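Local coordinates for cytoplasmic Protein STM1381 (Salmonella enterica subsp. enterica serovar Typhimurium, PDB 3SOZ) that is of unknown function but belongs to a family of putative glutamine amidotransferases and probably shares the class I glutaminase-like fold, at residues I6-I18 with S28-S40. Numbering follows the deposited sequence.
Sequences ILFIGESWHIHMI and SSKYEEGADYLLS
I15 packs alongside K30 on one face of the two paired strands and reaches E32 just beyond the strand. Its CB lies 3.8 Å from K30 CD, while CD1 reaches on to the carboxylate of E32, 3.5 Å from OE2. CG1 stands beside the backbone N (chi1 -56°), a setting that turns the longer branch toward E32. The backbones of I15 and K30 form a hydrogen-bonded antiparallel pair, in which I15 N donates to K30 O at 2.6 Å, almost straight; M17 and S28 repeat the pattern, and E32 N closes on W13 O. On the other face of the two strands, H14 turns its imidazole edge to the face of Y31, the planes 69° apart and CD2 lying 3.8 Å above the Y31 ring, nearer its margin than its centre. Next to them H16 ND1 and S29 OG share a hydrogen bond of 2.9 Å that meets the imidazole at its edge. S29 OG also has a weak bond to S25 of a second subunit, whose S20 packs on H14 and S29. The paired strands are the base of a long beta hairpin, 14-21 with 24-31, inserted between strand 5-10 and helix 36-42 of an alpha/beta domain. Past S12 and G34 the chains part: one leads back to strand 5-10, the other on to helix 36-42, with A35 as its N-cap. Here the F8 ring faces the start of that helix. L39 CD1 sits over the middle of the ring in a CH-pi contact, 3.5 Å from the centroid, while A35 CB and L38 CD2 touch the ring obliquely around CZ. V49 and V75 of the neighbouring parallel strands also pack on F8.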
loop_
_atom_site.group_PDB
_atom_site.type_symbol
_atom_site.label_atom_id
_atom_site.label_comp_id
_atom_site.label_asym_id
_atom_site.label_seq_id
_atom_site.Cartn_x
_atom_site.Cartn_y
_atom_site.Cartn_z
ATOM N N ILE A 6 7.408 -27.933 18.792
ATOM C CA ILE A 6 7.347 -26.890 17.757
ATOM C C ILE A 6 7.605 -25.497 18.301
ATOM O O ILE A 6 7.359 -25.190 19.500
ATOM C CB ILE A 6 5.998 -26.840 17.060
ATOM C CG1 ILE A 6 4.918 -26.471 18.076
ATOM C CG2 ILE A 6 5.717 -28.163 16.360
ATOM C CD1 ILE A 6 3.892 -25.542 17.551
ATOM N N LEU A 7 8.097 -24.655 17.399
ATOM C CA LEU A 7 8.192 -23.211 17.647
ATOM C C LEU A 7 6.930 -22.487 17.147
ATOM O O LEU A 7 6.643 -22.472 15.925
ATOM C CB LEU A 7 9.428 -22.632 16.947
ATOM C CG LEU A 7 9.732 -21.197 17.366
ATOM C CD1 LEU A 7 10.066 -21.100 18.836
ATOM C CD2 LEU A 7 10.838 -20.598 16.490
ATOM N N PHE A 8 6.188 -21.894 18.069
ATOM C CA PHE A 8 5.031 -21.108 17.635
ATOM C C PHE A 8 5.130 -19.591 17.693
ATOM O O PHE A 8 5.003 -18.975 18.758
ATOM C CB PHE A 8 3.770 -21.537 18.337
ATOM C CG PHE A 8 2.544 -21.034 17.676
ATOM C CD1 PHE A 8 2.104 -19.744 17.901
ATOM C CD2 PHE A 8 1.822 -21.853 16.840
ATOM C CE1 PHE A 8 0.981 -19.294 17.324
ATOM C CE2 PHE A 8 0.684 -21.403 16.248
ATOM C CZ PHE A 8 0.270 -20.131 16.481
ATOM N N ILE A 9 5.285 -19.012 16.511
ATOM C CA ILE A 9 5.464 -17.589 16.377
ATOM C C ILE A 9 4.147 -16.853 16.048
ATOM O O ILE A 9 3.617 -16.956 14.920
ATOM C CB ILE A 9 6.534 -17.299 15.287
ATOM C CG1 ILE A 9 7.811 -18.132 15.534
ATOM C CG2 ILE A 9 6.836 -15.833 15.187
ATOM C CD1 ILE A 9 8.871 -17.899 14.504
ATOM N N GLY A 10 3.642 -16.101 17.039
ATOM C CA GLY A 10 2.625 -15.066 16.806
ATOM C C GLY A 10 2.500 -14.017 17.900
ATOM O O GLY A 10 3.328 -13.938 18.790
ATOM N N GLU A 11 1.447 -13.212 17.856
ATOM C CA GLU A 11 1.228 -12.176 18.888
ATOM C C GLU A 11 -0.237 -11.854 18.982
ATOM O O GLU A 11 -0.964 -12.036 18.009
ATOM C CB GLU A 11 1.927 -10.872 18.516
ATOM C CG GLU A 11 3.198 -10.544 19.262
ATOM C CD GLU A 11 2.965 -9.986 20.651
ATOM O OE1 GLU A 11 1.798 -10.034 21.111
ATOM O OE2 GLU A 11 3.953 -9.523 21.298
ATOM N N SER A 12 -0.658 -11.401 20.160
ATOM C CA SER A 12 -1.855 -10.551 20.326
ATOM C C SER A 12 -1.780 -9.256 19.525
ATOM O O SER A 12 -0.710 -8.763 19.296
ATOM C CB SER A 12 -1.969 -10.149 21.787
ATOM O OG SER A 12 -2.229 -11.298 22.546
ATOM N N TRP A 13 -2.925 -8.692 19.134
ATOM C CA TRP A 13 -2.954 -7.330 18.538
ATOM C C TRP A 13 -2.929 -6.382 19.695
ATOM O O TRP A 13 -3.603 -6.658 20.710
ATOM C CB TRP A 13 -4.211 -7.069 17.691
ATOM C CG TRP A 13 -4.217 -7.777 16.361
ATOM C CD1 TRP A 13 -4.789 -8.970 16.096
ATOM C CD2 TRP A 13 -3.622 -7.332 15.116
ATOM N NE1 TRP A 13 -4.577 -9.313 14.782
ATOM C CE2 TRP A 13 -3.869 -8.321 14.161
ATOM C CE3 TRP A 13 -2.893 -6.201 14.736
ATOM C CZ2 TRP A 13 -3.420 -8.232 12.840
ATOM C CZ3 TRP A 13 -2.429 -6.111 13.418
ATOM C CH2 TRP A 13 -2.713 -7.124 12.484
ATOM N N HIS A 14 -2.174 -5.283 19.588
ATOM C CA HIS A 14 -2.346 -4.195 20.574
ATOM C C HIS A 14 -3.310 -3.197 19.948
ATOM O O HIS A 14 -3.192 -2.892 18.783
ATOM C CB HIS A 14 -1.006 -3.534 20.992
ATOM C CG HIS A 14 -1.198 -2.265 21.763
ATOM N ND1 HIS A 14 -1.167 -1.016 21.165
ATOM C CD2 HIS A 14 -1.544 -2.055 23.058
ATOM C CE1 HIS A 14 -1.444 -0.095 22.072
ATOM N NE2 HIS A 14 -1.704 -0.702 23.222
ATOM N N ILE A 15 -4.276 -2.702 20.688
ATOM C CA ILE A 15 -5.218 -1.759 20.080
ATOM C C ILE A 15 -5.061 -0.371 20.670
ATOM O O ILE A 15 -5.185 -0.203 21.888
ATOM C CB ILE A 15 -6.697 -2.222 20.289
ATOM C CG1 ILE A 15 -6.933 -3.659 19.748
ATOM C CG2 ILE A 15 -7.693 -1.267 19.671
ATOM C CD1 ILE A 15 -6.983 -3.776 18.285
ATOM N N HIS A 16 -4.804 0.632 19.830
ATOM C CA HIS A 16 -4.773 1.995 20.360
ATOM C C HIS A 16 -5.923 2.818 19.816
ATOM O O HIS A 16 -6.033 2.968 18.602
ATOM C CB HIS A 16 -3.433 2.709 20.066
ATOM C CG HIS A 16 -3.363 4.075 20.661
ATOM N ND1 HIS A 16 -3.245 4.285 22.021
ATOM C CD2 HIS A 16 -3.465 5.298 20.099
ATOM C CE1 HIS A 16 -3.297 5.580 22.271
ATOM N NE2 HIS A 16 -3.410 6.218 21.120
HETATM N N MSE A 17 -6.758 3.367 20.681
HETATM C CA MSE A 17 -8.004 4.023 20.231
HETATM C C MSE A 17 -7.977 5.513 20.466
HETATM O O MSE A 17 -7.862 5.953 21.618
HETATM C CB MSE A 17 -9.232 3.454 20.962
HETATM C CG MSE A 17 -10.050 2.514 20.148
HETATM SE SE MSE A 17 -11.378 1.441 21.097
HETATM C CE MSE A 17 -12.553 2.857 21.357
ATOM N N ILE A 18 -8.080 6.290 19.395
ATOM C CA ILE A 18 -8.311 7.728 19.555
ATOM C C ILE A 18 -9.812 8.038 19.444
ATOM O O ILE A 18 -10.413 7.788 18.392
ATOM C CB ILE A 18 -7.468 8.582 18.520
ATOM C CG1 ILE A 18 -6.020 8.097 18.565
ATOM C CG2 ILE A 18 -7.687 10.175 18.692
ATOM C CD1 ILE A 18 -5.262 8.468 17.320
ATOM N N SER A 28 -7.903 5.282 24.481
ATOM C CA SER A 28 -7.972 4.068 25.327
ATOM C C SER A 28 -7.155 3.000 24.620
ATOM O O SER A 28 -6.924 3.117 23.451
ATOM C CB SER A 28 -9.423 3.653 25.536
ATOM O OG SER A 28 -10.051 3.435 24.287
ATOM N N SER A 29 -6.653 2.003 25.302
ATOM C CA SER A 29 -5.794 1.030 24.628
ATOM C C SER A 29 -6.006 -0.329 25.223
ATOM O O SER A 29 -6.316 -0.465 26.409
ATOM C CB SER A 29 -4.303 1.385 24.763
ATOM O OG SER A 29 -4.021 2.645 24.243
ATOM N N LYS A 30 -5.810 -1.352 24.424
ATOM C CA LYS A 30 -5.984 -2.695 24.932
ATOM C C LYS A 30 -5.313 -3.709 24.049
ATOM O O LYS A 30 -4.548 -3.384 23.149
ATOM C CB LYS A 30 -7.467 -3.029 25.107
ATOM C CG LYS A 30 -8.329 -2.477 23.989
ATOM C CD LYS A 30 -8.956 -3.526 23.119
ATOM C CE LYS A 30 -10.189 -4.107 23.837
ATOM N NZ LYS A 30 -10.320 -5.563 23.540
ATOM N N TYR A 31 -5.603 -4.957 24.343
ATOM C CA TYR A 31 -5.023 -6.062 23.642
ATOM C C TYR A 31 -6.136 -6.888 23.129
ATOM O O TYR A 31 -7.216 -6.940 23.712
ATOM C CB TYR A 31 -4.185 -6.854 24.611
ATOM C CG TYR A 31 -2.804 -6.289 24.714
ATOM C CD1 TYR A 31 -1.883 -6.524 23.690
ATOM C CD2 TYR A 31 -2.425 -5.463 25.778
ATOM C CE1 TYR A 31 -0.616 -6.007 23.741
ATOM C CE2 TYR A 31 -1.166 -4.937 25.836
ATOM C CZ TYR A 31 -0.260 -5.221 24.813
ATOM O OH TYR A 31 1.032 -4.718 24.823
ATOM N N GLU A 32 -5.914 -7.528 22.007
ATOM C CA GLU A 32 -6.952 -8.386 21.561
ATOM C C GLU A 32 -6.691 -9.742 22.097
ATOM O O GLU A 32 -7.079 -10.029 23.222
ATOM C CB GLU A 32 -7.181 -8.301 20.080
ATOM C CG GLU A 32 -8.304 -7.300 19.814
ATOM C CD GLU A 32 -8.527 -7.026 18.341
ATOM O OE1 GLU A 32 -7.796 -7.593 17.470
ATOM O OE2 GLU A 32 -9.435 -6.214 18.061
ATOM N N GLU A 33 -6.006 -10.574 21.345
ATOM C CA GLU A 33 -5.788 -11.949 21.788
ATOM C C GLU A 33 -5.171 -12.614 20.608
ATOM O O GLU A 33 -5.462 -12.232 19.450
ATOM C CB GLU A 33 -7.089 -12.653 22.183
ATOM C CG GLU A 33 -6.860 -14.000 22.865
ATOM C CD GLU A 33 -7.723 -14.227 24.124
ATOM O OE1 GLU A 33 -8.210 -13.220 24.723
ATOM O OE2 GLU A 33 -7.889 -15.415 24.520
ATOM N N GLY A 34 -4.264 -13.552 20.901
ATOM C CA GLY A 34 -3.538 -14.301 19.879
ATOM C C GLY A 34 -4.211 -15.642 19.706
ATOM O O GLY A 34 -5.443 -15.749 19.749
ATOM N N ALA A 35 -3.399 -16.673 19.533
ATOM C CA ALA A 35 -3.930 -17.987 19.246
ATOM C C ALA A 35 -4.181 -18.822 20.512
ATOM O O ALA A 35 -4.169 -20.042 20.458
ATOM C CB ALA A 35 -3.013 -18.699 18.265
ATOM N N ASP A 36 -4.443 -18.163 21.642
ATOM C CA ASP A 36 -4.514 -18.852 22.948
ATOM C C ASP A 36 -5.281 -20.147 22.876
ATOM O O ASP A 36 -4.794 -21.177 23.341
ATOM C CB ASP A 36 -5.105 -17.948 24.028
ATOM C CG ASP A 36 -4.294 -16.678 24.209
ATOM O OD1 ASP A 36 -4.163 -15.910 23.216
ATOM O OD2 ASP A 36 -3.766 -16.474 25.333
ATOM N N TYR A 37 -6.463 -20.093 22.262
ATOM C CA TYR A 37 -7.252 -21.292 22.056
ATOM C C TYR A 37 -6.440 -22.345 21.310
ATOM O O TYR A 37 -6.210 -23.424 21.836
ATOM C CB TYR A 37 -8.568 -20.998 21.334
ATOM C CG TYR A 37 -9.473 -22.211 21.337
ATOM C CD1 TYR A 37 -9.943 -22.757 22.542
ATOM C CD2 TYR A 37 -9.827 -22.843 20.135
ATOM C CE1 TYR A 37 -10.751 -23.900 22.547
ATOM C CE2 TYR A 37 -10.632 -23.973 20.121
ATOM C CZ TYR A 37 -11.091 -24.501 21.325
ATOM O OH TYR A 37 -11.894 -25.623 21.290
ATOM N N LEU A 38 -5.980 -22.010 20.109
ATOM C CA LEU A 38 -5.151 -22.902 19.283
ATOM C C LEU A 38 -3.911 -23.492 19.975
ATOM O O LEU A 38 -3.520 -24.623 19.719
ATOM C CB LEU A 38 -4.732 -22.173 18.008
ATOM C CG LEU A 38 -3.784 -22.939 17.105
ATOM C CD1 LEU A 38 -4.458 -24.217 16.637
ATOM C CD2 LEU A 38 -3.315 -22.105 15.933
ATOM N N LEU A 39 -3.286 -22.717 20.839
ATOM C CA LEU A 39 -2.170 -23.226 21.608
ATOM C C LEU A 39 -2.608 -24.229 22.675
ATOM O O LEU A 39 -2.044 -25.326 22.762
ATOM C CB LEU A 39 -1.388 -22.085 22.230
ATOM C CG LEU A 39 -0.062 -21.719 21.580
ATOM C CD1 LEU A 39 -0.058 -21.783 20.055
ATOM C CD2 LEU A 39 0.273 -20.344 22.079
ATOM N N SER A 40 -3.614 -23.870 23.468
ATOM C CA SER A 40 -4.190 -24.823 24.416
ATOM C C SER A 40 -4.592 -26.114 23.703
ATOM O O SER A 40 -4.522 -27.183 24.301
ATOM C CB SER A 40 -5.392 -24.230 25.165
ATOM O OG SER A 40 -6.621 -24.489 24.487
#